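Local coordinates for protein beta-ketoacyl synthase (Burkholderia phymatum, PDB 4EWG) that probably catalyses the carbon-carbon bond-forming condensation of fatty acid elongation, as a 3-oxoacyl-[acyl-carrier-protein] synthase of the thiolase-like superfamily, at residues R72-R76 / V77-A81; L87-D91 / A92-G96; R120-G123 / T124-E127; A167-S170 / G171-I175. All blocks are in the same frame, centred on the assembly; numbering follows the deposited sequence.

Contact 1. Residues R72-R76 / V77-A81; sequences RSMGR and VSMYA
Arg76 reaches forward along the first turn of the helix, and its guanidinium group meets the phenol end of Tyr80. Arg76 NE donates to Tyr80 OH at 2.7 Å, although the hydroxyl is tilted from the guanidinium plane and the bond is bent to 131°. A weak second bond to the same oxygen comes from Arg76 NH2, which sits at the ring edge in the plane of the ring. The two flat groups are almost perpendicular, 89° apart. A bend at chi3 (83°) turns the guanidinium toward the hydroxyl, which Glu237 also grips. Nearer the backbone, Arg76 O lies 3.1 Å above one face of the Tyr80 ring, toward its rim, while accepting from Tyr80 N at 2.7 Å. These residues make the first turn of helix 76-92, which packs against strand 189-196 of the thiolase-like fold and against helix 146-154, where the extended end of Met74 leads away to Asn150 and Phe154. Gly75 is the N-cap residue, and Gly75 O accepts from Met79 N at 3.0 Å. The Met79 side chain runs out beside this carbonyl and then turns at chi3, which brings Met79 CE back to within 3.8 Å of Arg76 CA. Met79 CG also touches Met74 CB at 3.7 Å. On another side of the turn, a water bridges Gly75 N and Ser78 OG, accepting from Gly75 N at 2.9 Å, while Thr146 is the stronger partner of that serine hydroxyl.

Contact 2. Residues L87-D91 / A92-G96; sequences LALAD and AGFAG
Leu89 and Phe94 meet across the end of helix 76-92, with Leu89 CD2 lying 3.9 Å from Phe94 CB. The two side chains run at about a right angle to each other, and the same methyl approaches the ring obliquely at Phe94 CD2. In both residues CG lies anti to the carbonyl carbon and beside the backbone N (chi1 -78° in Leu89, -68° in Phe94), which lets Leu89 CD2 and Phe94 CB meet. Beyond this touch the phenyl group leads away from the helix toward Leu189, Ile100 and Arg253, while Ala92 packs on Val243 of strand 238-246. Ala92 O lies above one face of the ring, offset toward its rim. Asp91 takes the other course: its CG is anti to the backbone N, and OD2 is held by both Met13 N and His258 NE2. Ala92 CB is set against the preceding turn, 3.4 Å from Ala88 O. Ala95 CB comes only loosely against Ala90 CB, at 4.5 Å. The helical path is left at Gly93, which takes a positive phi (91°), as the glycine of a Schellman motif commonly does. Phe94 N bonds to Leu89 O at 3.0 Å, and Gly93 N to Ala90 O at 2.9 Å, the latter from above the carbonyl plane. This paired closure is a Schellman motif, with the Phe94 side chain about 5 Å from that of His249, a calcium ligand of this protein, though no calcium is bound to this chain.

Contact 3. Residues R120-G123 / T124-E127; sequences RAFG and TMLE
Within helix 116-128, an element of the dimer interface, Thr124 reaches back one turn to the carbonyl of Arg120. Thr124 OG1 donates to Arg120 O at 2.9 Å and Thr124 N donates to Arg120 O at 3.0 Å, the two approaching from opposite faces of the carbonyl plane. With OG1 anti to its own carbonyl carbon (chi1 -64°), the hydroxyl is turned back along the helix and its proton is used within the helix. The regular bonds continue with Met125 N to Ala121 O, Leu126 N to Phe122 O and Glu127 N to Gly123 O. On another face Met125 SD lies near the plane of the Phe122 ring, at its edge, 4.3 Å from Phe122 CD1. The extended methionine runs on toward Met131 and Phe46 of the second subunit, while Phe122 also packs on helix 138-142. The charged ends look elsewhere: Arg120 NH1 forms a salt bridge with Asp133, and Glu127 OE1 forms one with Arg120 NE of the second subunit. Threonine bonded to the carbonyl four residues back is a familiar intrahelical motif, seen here in a helix that pairs its charges across a two-subunit interface.

Contact 4. Residues A167-S170 / G171-I175; sequences ACAS and GSQAI
Backbone hydrogen bonds start the helix here: Gln173 N donates to Ala169 O at 2.9 Å, nearly straight at 165°, and Ala174 N to Ser170 O at 3.0 Å. Ala169 is the N-cap residue of helix 170-183. Hydroxyl bonds reinforce this start. Ser170 OG, beside its own backbone N (chi1 -73°), donates to Ala167 O at 2.7 Å; Ser170 N reaches the same oxygen at 3.1 Å, so one carbonyl is gripped twice by one residue, while Ser166 N also bonds the hydroxyl. Ser172 OG approaches Ala169 O at 3.3 Å, a weak and unsettled bond, its stronger partner being Thr404 on strand 402-409. A water 3.0 Å from Gly171 N accepts from that amide and lies 2.7 Å from Cys168 O, to which it may donate. Apolar contact is slight: Ala169 CB lies 4.2 Å from Gln173 CG. The Gln173 amide completes the polar network, with OE1 bonded to Ser166 and NE2 to Ile161 O of the second subunit. Cys168 probably corresponds to the nucleophilic cysteine of ketosynthases in this family, just ahead of a buried helix. The bonds to Ala167 O, Ala169 O and Ser170 O are consistent with a firmly fixed turn next to the cysteine, and the buried Ser170 and Ser172 hydroxyls and the Gln173 amide each have partners.

Contacts 1 and 2 sit at the two ends of helix 76-92, the first at its N-cap and the second at its Schellman closure, with centres about 19 Å apart. Contact 4 is the innermost, about 6 Å from the centre of the chain, and begins a different helix, 170-183; its centre is about 18 Å from that of contact 1. It carries the probable active-site cysteine, whereas contact 2 brings the Phe94 side chain close to that of His249, a calcium ligand of the protein, although the metal is absent from this chain. Contact 3 is peripheral, its centre about 39 Å from that of contact 2, yet contacts 3 and 4 both touch the second subunit, as contact 1 does through Ser73.

Contact 1. Residues R72-R76 / V77-A81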
ATOM      1  N   ARG A  72     -20.774   6.991   3.409  1.00 21.71           N
ATOM      2  CA  ARG A  72     -20.270   7.577   4.672  1.00 20.69           C
ATOM      3  C   ARG A  72     -18.759   7.501   4.812  1.00 19.78           C
ATOM      4  O   ARG A  72     -18.133   8.373   5.415  1.00 19.51           O
ATOM      5  CB  ARG A  72     -20.912   6.873   5.882  1.00 20.80           C
ATOM      6  N   SER A  73     -18.185   6.438   4.271  1.00 19.27           N
ATOM      7  CA  SER A  73     -16.797   6.120   4.452  1.00 19.66           C
ATOM      8  C   SER A  73     -15.899   6.738   3.352  1.00 18.94           C
ATOM      9  O   SER A  73     -14.708   6.470   3.318  1.00 18.26           O
ATOM     10  CB  SER A  73     -16.621   4.605   4.483  1.00 19.87           C
ATOM     11  OG  SER A  73     -16.781   4.085   3.185  1.00 21.78           O
ATOM     12  N   MET A  74     -16.478   7.599   2.512  1.00 19.34           N
ATOM     13  CA  MET A  74     -15.765   8.193   1.369  1.00 19.27           C
ATOM     14  C   MET A  74     -15.549   9.712   1.457  1.00 18.71           C
ATOM     15  O   MET A  74     -16.508  10.453   1.563  1.00 17.77           O
ATOM     16  CB  MET A  74     -16.578   7.989   0.087  1.00 20.15           C
ATOM     17  CG  MET A  74     -17.050   6.580  -0.180  1.00 20.73           C
ATOM     18  SD  MET A  74     -17.806   6.483  -1.823  1.00 22.28           S
ATOM     19  CE  MET A  74     -18.684   4.927  -1.704  1.00 20.89           C
ATOM     20  N   GLY A  75     -14.292  10.161   1.366  1.00 17.45           N
ATOM     21  CA  GLY A  75     -14.005  11.550   1.004  1.00 17.40           C
ATOM     22  C   GLY A  75     -13.895  11.594  -0.495  1.00 17.35           C
ATOM     23  O   GLY A  75     -14.190  10.591  -1.145  1.00 17.05           O
ATOM     24  N   ARG A  76     -13.441  12.714  -1.051  1.00 17.37           N
ATOM     25  CA  ARG A  76     -13.489  12.904  -2.495  1.00 18.24           C
ATOM     26  C   ARG A  76     -12.680  11.865  -3.258  1.00 17.10           C
ATOM     27  O   ARG A  76     -13.141  11.322  -4.265  1.00 17.16           O
ATOM     28  CB  ARG A  76     -13.005  14.304  -2.913  1.00 19.84           C
ATOM     29  CG  ARG A  76     -14.043  15.393  -2.760  1.00 22.20           C
ATOM     30  CD  ARG A  76     -13.547  16.777  -3.166  1.00 23.98           C
ATOM     31  NE  ARG A  76     -13.615  17.042  -4.637  1.00 26.32           N
ATOM     32  CZ  ARG A  76     -14.751  17.272  -5.343  1.00 27.32           C
ATOM     33  NH1 ARG A  76     -15.962  17.233  -4.747  1.00 27.40           N
ATOM     34  NH2 ARG A  76     -14.678  17.512  -6.665  1.00 26.90           N
ATOM     35  N   VAL A  77     -11.466  11.603  -2.798  1.00 15.56           N
ATOM     36  CA  VAL A  77     -10.562  10.714  -3.533  1.00 14.55           C
ATOM     37  C   VAL A  77     -11.177   9.319  -3.676  1.00 14.49           C
ATOM     38  O   VAL A  77     -11.057   8.684  -4.720  1.00 14.79           O
ATOM     39  CB  VAL A  77      -9.160  10.652  -2.872  1.00 13.62           C
ATOM     40  CG1 VAL A  77      -9.232  10.024  -1.483  1.00 12.87           C
ATOM     41  CG2 VAL A  77      -8.167   9.880  -3.754  1.00 12.98           C
ATOM     42  N   SER A  78     -11.826   8.857  -2.628  1.00 14.68           N
ATOM     43  CA  SER A  78     -12.490   7.571  -2.655  1.00 15.28           C
ATOM     44  C   SER A  78     -13.739   7.657  -3.534  1.00 15.68           C
ATOM     45  O   SER A  78     -14.030   6.738  -4.262  1.00 15.68           O
ATOM     46  CB  SER A  78     -12.838   7.090  -1.236  1.00 15.22           C
ATOM     47  OG  SER A  78     -11.667   6.602  -0.587  1.00 15.00           O
ATOM     48  N   MET A  79     -14.440   8.792  -3.507  1.00 16.71           N
ATOM     49  CA  MET A  79     -15.561   8.995  -4.453  1.00 17.50           C
ATOM     50  C   MET A  79     -15.105   8.978  -5.908  1.00 16.46           C
ATOM     51  O   MET A  79     -15.755   8.348  -6.760  1.00 16.38           O
ATOM     52  CB  MET A  79     -16.324  10.264  -4.154  1.00 19.75           C
ATOM     53  CG  MET A  79     -17.073  10.206  -2.847  1.00 21.35           C
ATOM     54  SD  MET A  79     -18.289  11.507  -2.672  1.00 27.43           S
ATOM     55  CE  MET A  79     -17.262  12.988  -2.596  1.00 24.33           C
ATOM     56  N   TYR A  80     -13.978   9.621  -6.201  1.00 15.53           N
ATOM     57  CA  TYR A  80     -13.410   9.554  -7.567  1.00 14.94           C
ATOM     58  C   TYR A  80     -13.100   8.096  -7.934  1.00 13.89           C
ATOM     59  O   TYR A  80     -13.437   7.629  -9.008  1.00 13.54           O
ATOM     60  CB  TYR A  80     -12.126  10.337  -7.675  1.00 14.85           C
ATOM     61  CG  TYR A  80     -12.185  11.840  -7.396  1.00 15.29           C
ATOM     62  CD1 TYR A  80     -13.379  12.537  -7.241  1.00 15.71           C
ATOM     63  CD2 TYR A  80     -11.000  12.560  -7.299  1.00 15.35           C
ATOM     64  CE1 TYR A  80     -13.387  13.908  -7.009  1.00 15.98           C
ATOM     65  CE2 TYR A  80     -11.003  13.922  -7.062  1.00 15.70           C
ATOM     66  CZ  TYR A  80     -12.192  14.590  -6.929  1.00 16.26           C
ATOM     67  OH  TYR A  80     -12.141  15.974  -6.696  1.00 17.36           O
ATOM     68  N   ALA A  81     -12.464   7.395  -7.000  1.00 12.95           N
ATOM     69  CA  ALA A  81     -12.006   6.024  -7.214  1.00 12.44           C
ATOM     70  C   ALA A  81     -13.218   5.124  -7.526  1.00 12.61           C
ATOM     71  O   ALA A  81     -13.187   4.356  -8.478  1.00 12.26           O
ATOM     72  CB  ALA A  81     -11.263   5.516  -5.981  1.00 11.73           C
TER
HETATM   73  O   HOH W   1     -11.653   8.865   1.283  1.00 13.65           O

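Contact 2. Residues L87-D91 / A92-G96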
ATOM      1  N   LEU A  87     -17.551   3.198 -13.766  1.00 15.95           N
ATOM      2  CA  LEU A  87     -17.534   3.379 -15.198  1.00 16.42           C
ATOM      3  C   LEU A  87     -16.823   2.170 -15.870  1.00 16.56           C
ATOM      4  O   LEU A  87     -17.315   1.629 -16.867  1.00 17.36           O
ATOM      5  CB  LEU A  87     -16.858   4.709 -15.568  1.00 16.18           C
ATOM      6  CG  LEU A  87     -17.715   5.936 -15.225  1.00 16.34           C
ATOM      7  CD1 LEU A  87     -16.912   7.221 -15.023  1.00 15.89           C
ATOM      8  CD2 LEU A  87     -18.845   6.146 -16.246  1.00 16.95           C
ATOM      9  N   ALA A  88     -15.705   1.740 -15.292  1.00 16.01           N
ATOM     10  CA  ALA A  88     -14.897   0.667 -15.877  1.00 15.95           C
ATOM     11  C   ALA A  88     -15.636  -0.653 -15.834  1.00 16.29           C
ATOM     12  O   ALA A  88     -15.580  -1.420 -16.781  1.00 16.75           O
ATOM     13  CB  ALA A  88     -13.576   0.534 -15.165  1.00 15.14           C
ATOM     14  N   LEU A  89     -16.297  -0.923 -14.720  1.00 16.15           N
ATOM     15  CA  LEU A  89     -17.141  -2.098 -14.616  1.00 16.63           C
ATOM     16  C   LEU A  89     -18.281  -2.100 -15.637  1.00 17.67           C
ATOM     17  O   LEU A  89     -18.554  -3.131 -16.255  1.00 18.71           O
ATOM     18  CB  LEU A  89     -17.720  -2.206 -13.232  1.00 16.15           C
ATOM     19  CG  LEU A  89     -16.779  -2.734 -12.191  1.00 15.39           C
ATOM     20  CD1 LEU A  89     -17.476  -2.497 -10.855  1.00 15.30           C
ATOM     21  CD2 LEU A  89     -16.492  -4.204 -12.445  1.00 15.26           C
ATOM     22  N   ALA A  90     -18.940  -0.973 -15.838  1.00 17.95           N
ATOM     23  CA  ALA A  90     -20.040  -0.932 -16.844  1.00 18.69           C
ATOM     24  C   ALA A  90     -19.435  -1.274 -18.177  1.00 19.05           C
ATOM     25  O   ALA A  90     -19.958  -2.106 -18.928  1.00 19.22           O
ATOM     26  CB  ALA A  90     -20.725   0.430 -16.905  1.00 18.52           C
ATOM     27  N   ASP A  91     -18.318  -0.617 -18.466  1.00 18.99           N
ATOM     28  CA  ASP A  91     -17.687  -0.745 -19.755  1.00 19.34           C
ATOM     29  C   ASP A  91     -17.283  -2.201 -19.949  1.00 19.46           C
ATOM     30  O   ASP A  91     -17.350  -2.698 -21.060  1.00 20.22           O
ATOM     31  CB  ASP A  91     -16.478   0.221 -19.872  1.00 19.03           C
ATOM     32  CG  ASP A  91     -15.640  -0.026 -21.120  1.00 19.36           C
ATOM     33  OD1 ASP A  91     -16.163   0.134 -22.271  1.00 20.31           O
ATOM     34  OD2 ASP A  91     -14.454  -0.378 -20.955  1.00 18.94           O
ATOM     35  N   ALA A  92     -16.905  -2.890 -18.867  1.00 18.85           N
ATOM     36  CA  ALA A  92     -16.501  -4.313 -18.954  1.00 19.15           C
ATOM     37  C   ALA A  92     -17.694  -5.290 -19.033  1.00 20.04           C
ATOM     38  O   ALA A  92     -17.514  -6.487 -19.206  1.00 19.78           O
ATOM     39  CB  ALA A  92     -15.594  -4.679 -17.795  1.00 18.14           C
ATOM     40  N   GLY A  93     -18.906  -4.764 -18.899  1.00 20.83           N
ATOM     41  CA  GLY A  93     -20.118  -5.579 -19.009  1.00 22.00           C
ATOM     42  C   GLY A  93     -20.588  -6.153 -17.684  1.00 22.13           C
ATOM     43  O   GLY A  93     -21.436  -7.033 -17.670  1.00 23.08           O
ATOM     44  N   PHE A  94     -20.050  -5.664 -16.575  1.00 21.38           N
ATOM     45  CA  PHE A  94     -20.387  -6.221 -15.253  1.00 21.40           C
ATOM     46  C   PHE A  94     -21.426  -5.423 -14.459  1.00 21.66           C
ATOM     47  O   PHE A  94     -21.748  -5.806 -13.353  1.00 21.49           O
ATOM     48  CB  PHE A  94     -19.114  -6.387 -14.414  1.00 20.40           C
ATOM     49  CG  PHE A  94     -18.194  -7.438 -14.930  1.00 20.39           C
ATOM     50  CD1 PHE A  94     -18.622  -8.739 -15.070  1.00 20.93           C
ATOM     51  CD2 PHE A  94     -16.881  -7.144 -15.228  1.00 20.09           C
ATOM     52  CE1 PHE A  94     -17.766  -9.722 -15.538  1.00 20.99           C
ATOM     53  CE2 PHE A  94     -16.021  -8.135 -15.688  1.00 20.28           C
ATOM     54  CZ  PHE A  94     -16.471  -9.410 -15.850  1.00 20.71           C
ATOM     55  N   ALA A  95     -21.958  -4.328 -15.013  1.00 22.45           N
ATOM     56  CA  ALA A  95     -23.074  -3.610 -14.342  1.00 23.10           C
ATOM     57  C   ALA A  95     -24.172  -4.617 -13.973  1.00 23.86           C
ATOM     58  O   ALA A  95     -24.517  -5.471 -14.769  1.00 24.64           O
ATOM     59  CB  ALA A  95     -23.645  -2.512 -15.238  1.00 23.48           C
ATOM     60  N   GLY A  96     -24.708  -4.520 -12.760  1.00 24.21           N
ATOM     61  CA  GLY A  96     -25.814  -5.410 -12.312  1.00 24.37           C
ATOM     62  C   GLY A  96     -25.463  -6.896 -12.233  1.00 25.16           C
ATOM     63  O   GLY A  96     -26.339  -7.737 -11.954  1.00 25.65           O
TER

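Contact 3. Residues R120-G123 / T124-E127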
ATOM      1  N   ARG A 120      -7.489  17.141   8.522  1.00 18.99           N
ATOM      2  CA  ARG A 120      -7.759  18.335   9.337  1.00 20.53           C
ATOM      3  C   ARG A 120      -8.166  17.970  10.768  1.00 19.91           C
ATOM      4  O   ARG A 120      -7.687  18.569  11.735  1.00 19.68           O
ATOM      5  CB  ARG A 120      -8.854  19.216   8.691  1.00 22.00           C
ATOM      6  CG  ARG A 120      -9.055  20.583   9.381  1.00 24.53           C
ATOM      7  CD  ARG A 120     -10.268  21.408   8.914  1.00 26.41           C
ATOM      8  NE  ARG A 120     -11.323  20.489   8.574  1.00 28.31           N
ATOM      9  CZ  ARG A 120     -12.123  19.884   9.455  1.00 30.17           C
ATOM     10  NH1 ARG A 120     -12.051  20.170  10.764  1.00 30.76           N
ATOM     11  NH2 ARG A 120     -13.012  18.975   9.008  1.00 31.61           N
ATOM     12  N   ALA A 121      -9.068  16.997  10.887  1.00 18.81           N
ATOM     13  CA  ALA A 121      -9.636  16.634  12.190  1.00 18.50           C
ATOM     14  C   ALA A 121      -8.571  16.013  13.083  1.00 17.71           C
ATOM     15  O   ALA A 121      -8.389  16.418  14.217  1.00 18.03           O
ATOM     16  CB  ALA A 121     -10.814  15.677  12.014  1.00 17.51           C
ATOM     17  N   PHE A 122      -7.865  15.022  12.574  1.00 17.04           N
ATOM     18  CA  PHE A 122      -6.818  14.366  13.381  1.00 16.79           C
ATOM     19  C   PHE A 122      -5.612  15.295  13.653  1.00 16.97           C
ATOM     20  O   PHE A 122      -5.049  15.291  14.767  1.00 17.47           O
ATOM     21  CB  PHE A 122      -6.350  13.072  12.718  1.00 16.25           C
ATOM     22  CG  PHE A 122      -7.306  11.909  12.885  1.00 16.20           C
ATOM     23  CD1 PHE A 122      -7.688  11.472  14.144  1.00 16.80           C
ATOM     24  CD2 PHE A 122      -7.776  11.221  11.783  1.00 16.27           C
ATOM     25  CE1 PHE A 122      -8.541  10.360  14.288  1.00 16.94           C
ATOM     26  CE2 PHE A 122      -8.639  10.135  11.911  1.00 16.15           C
ATOM     27  CZ  PHE A 122      -9.014   9.694  13.168  1.00 16.33           C
ATOM     28  N   GLY A 123      -5.228  16.081  12.652  1.00 16.62           N
ATOM     29  CA  GLY A 123      -4.125  17.027  12.796  1.00 17.17           C
ATOM     30  C   GLY A 123      -4.414  18.041  13.874  1.00 17.97           C
ATOM     31  O   GLY A 123      -3.550  18.371  14.668  1.00 18.66           O
ATOM     32  N   THR A 124      -5.650  18.520  13.916  1.00 18.28           N
ATOM     33  CA  THR A 124      -6.053  19.450  14.929  1.00 19.31           C
ATOM     34  C   THR A 124      -6.125  18.781  16.326  1.00 19.41           C
ATOM     35  O   THR A 124      -5.848  19.420  17.349  1.00 20.51           O
ATOM     36  CB  THR A 124      -7.376  20.114  14.532  1.00 19.84           C
ATOM     37  OG1 THR A 124      -7.157  20.869  13.335  1.00 20.33           O
ATOM     38  CG2 THR A 124      -7.867  21.050  15.612  1.00 20.29           C
ATOM     39  N   MET A 125      -6.521  17.517  16.372  1.00 18.68           N
ATOM     40  CA  MET A 125      -6.504  16.779  17.618  1.00 18.83           C
ATOM     41  C   MET A 125      -5.079  16.817  18.188  1.00 19.12           C
ATOM     42  O   MET A 125      -4.898  17.049  19.366  1.00 20.09           O
ATOM     43  CB  MET A 125      -7.035  15.340  17.399  1.00 18.19           C
ATOM     44  CG  MET A 125      -6.947  14.410  18.613  1.00 17.97           C
ATOM     45  SD  MET A 125      -7.493  12.737  18.269  1.00 17.32           S
ATOM     46  CE  MET A 125      -6.977  11.908  19.751  1.00 17.17           C
ATOM     47  N   LEU A 126      -4.077  16.600  17.339  1.00 18.72           N
ATOM     48  CA  LEU A 126      -2.702  16.721  17.768  1.00 19.16           C
ATOM     49  C   LEU A 126      -2.376  18.164  18.151  1.00 20.85           C
ATOM     50  O   LEU A 126      -1.785  18.405  19.185  1.00 21.88           O
ATOM     51  CB  LEU A 126      -1.741  16.209  16.691  1.00 17.84           C
ATOM     52  CG  LEU A 126      -1.834  14.687  16.480  1.00 16.59           C
ATOM     53  CD1 LEU A 126      -1.283  14.247  15.132  1.00 15.52           C
ATOM     54  CD2 LEU A 126      -1.171  13.962  17.620  1.00 16.05           C
ATOM     55  N   GLU A 127      -2.776  19.118  17.315  1.00 22.36           N
ATOM     56  CA  GLU A 127      -2.440  20.527  17.521  1.00 23.44           C
ATOM     57  C   GLU A 127      -2.945  21.087  18.852  1.00 24.14           C
ATOM     58  O   GLU A 127      -2.210  21.801  19.521  1.00 23.70           O
ATOM     59  CB  GLU A 127      -3.014  21.397  16.402  1.00 24.73           C
ATOM     60  CG  GLU A 127      -2.659  22.883  16.518  1.00 26.31           C
ATOM     61  CD  GLU A 127      -1.158  23.113  16.541  1.00 27.55           C
ATOM     62  OE1 GLU A 127      -0.449  22.364  15.859  1.00 28.00           O
ATOM     63  OE2 GLU A 127      -0.672  24.042  17.237  1.00 30.44           O
TER

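Contact 4. Residues A167-S170 / G171-I175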
ATOM      1  N   ALA A 167       2.296   7.144  -3.690  1.00 13.78           N
ATOM      2  CA  ALA A 167       2.278   8.458  -4.311  1.00 14.29           C
ATOM      3  C   ALA A 167       2.027   8.326  -5.812  1.00 14.71           C
ATOM      4  O   ALA A 167       1.034   7.675  -6.227  1.00 15.71           O
ATOM      5  CB  ALA A 167       3.574   9.181  -4.012  1.00 14.14           C
ATOM      6  N   CYS A 168       2.924   8.890  -6.610  1.00 14.99           N
ATOM      7  CA  CYS A 168       2.827   8.912  -8.050  1.00 15.47           C
ATOM      8  C   CYS A 168       2.786   7.539  -8.728  1.00 14.57           C
ATOM      9  O   CYS A 168       2.331   7.429  -9.852  1.00 14.49           O
ATOM     10  CB  CYS A 168       4.076   9.629  -8.652  1.00 16.63           C
ATOM     11  SG  CYS A 168       4.861  10.907  -7.682  1.00 19.77           S
ATOM     12  N   ALA A 169       3.319   6.527  -8.068  1.00 13.59           N
ATOM     13  CA  ALA A 169       3.389   5.168  -8.635  1.00 13.18           C
ATOM     14  C   ALA A 169       2.142   4.334  -8.296  1.00 12.51           C
ATOM     15  O   ALA A 169       2.099   3.154  -8.583  1.00 12.19           O
ATOM     16  CB  ALA A 169       4.647   4.465  -8.127  1.00 12.91           C
ATOM     17  N   SER A 170       1.126   4.957  -7.707  1.00 12.39           N
ATOM     18  CA  SER A 170      -0.002   4.204  -7.098  1.00 12.02           C
ATOM     19  C   SER A 170      -0.774   3.424  -8.173  1.00 12.12           C
ATOM     20  O   SER A 170      -1.085   2.206  -8.037  1.00 11.89           O
ATOM     21  CB  SER A 170      -0.946   5.180  -6.375  1.00 12.05           C
ATOM     22  OG  SER A 170      -0.398   5.676  -5.175  1.00 12.00           O
ATOM     23  N   GLY A 171      -1.072   4.131  -9.251  1.00 12.09           N
ATOM     24  CA  GLY A 171      -1.912   3.606 -10.298  1.00 12.23           C
ATOM     25  C   GLY A 171      -1.206   2.582 -11.155  1.00 12.24           C
ATOM     26  O   GLY A 171      -1.835   1.594 -11.591  1.00 12.12           O
ATOM     27  N   SER A 172       0.084   2.806 -11.388  1.00 12.23           N
ATOM     28  CA  SER A 172       0.881   1.875 -12.197  1.00 12.47           C
ATOM     29  C   SER A 172       1.243   0.628 -11.406  1.00 12.29           C
ATOM     30  O   SER A 172       1.226  -0.465 -11.957  1.00 12.54           O
ATOM     31  CB  SER A 172       2.129   2.547 -12.764  1.00 12.77           C
ATOM     32  OG  SER A 172       2.860   3.254 -11.753  1.00 12.94           O
ATOM     33  N   GLN A 173       1.585   0.765 -10.128  1.00 11.72           N
ATOM     34  CA  GLN A 173       1.774  -0.427  -9.309  1.00 11.60           C
ATOM     35  C   GLN A 173       0.466  -1.222  -9.164  1.00 11.45           C
ATOM     36  O   GLN A 173       0.492  -2.457  -9.114  1.00 11.72           O
ATOM     37  CB  GLN A 173       2.345  -0.097  -7.929  1.00 11.47           C
ATOM     38  CG  GLN A 173       3.827   0.310  -7.975  1.00 11.96           C
ATOM     39  CD  GLN A 173       4.513   0.267  -6.609  1.00 11.84           C
ATOM     40  OE1 GLN A 173       3.964   0.733  -5.615  1.00 11.99           O
ATOM     41  NE2 GLN A 173       5.697  -0.305  -6.561  1.00 12.14           N
ATOM     42  N   ALA A 174      -0.666  -0.525  -9.111  1.00 10.96           N
ATOM     43  CA  ALA A 174      -1.947  -1.207  -9.022  1.00 10.88           C
ATOM     44  C   ALA A 174      -2.096  -2.079 -10.249  1.00 11.16           C
ATOM     45  O   ALA A 174      -2.368  -3.261 -10.131  1.00 11.23           O
ATOM     46  CB  ALA A 174      -3.111  -0.226  -8.857  1.00 10.46           C
ATOM     47  N   ILE A 175      -1.859  -1.508 -11.419  1.00 11.56           N
ATOM     48  CA  ILE A 175      -2.039  -2.238 -12.666  1.00 12.22           C
ATOM     49  C   ILE A 175      -1.060  -3.401 -12.701  1.00 12.85           C
ATOM     50  O   ILE A 175      -1.467  -4.550 -12.945  1.00 13.48           O
ATOM     51  CB  ILE A 175      -1.930  -1.301 -13.938  1.00 12.51           C
ATOM     52  CG1 ILE A 175      -3.101  -0.315 -13.934  1.00 12.18           C
ATOM     53  CG2 ILE A 175      -1.892  -2.091 -15.278  1.00 12.44           C
ATOM     54  CD1 ILE A 175      -2.973   0.873 -14.858  1.00 12.43           C
TER
HETATM   55  O   HOH W   2      -0.224   6.797 -10.346  1.00 20.66           O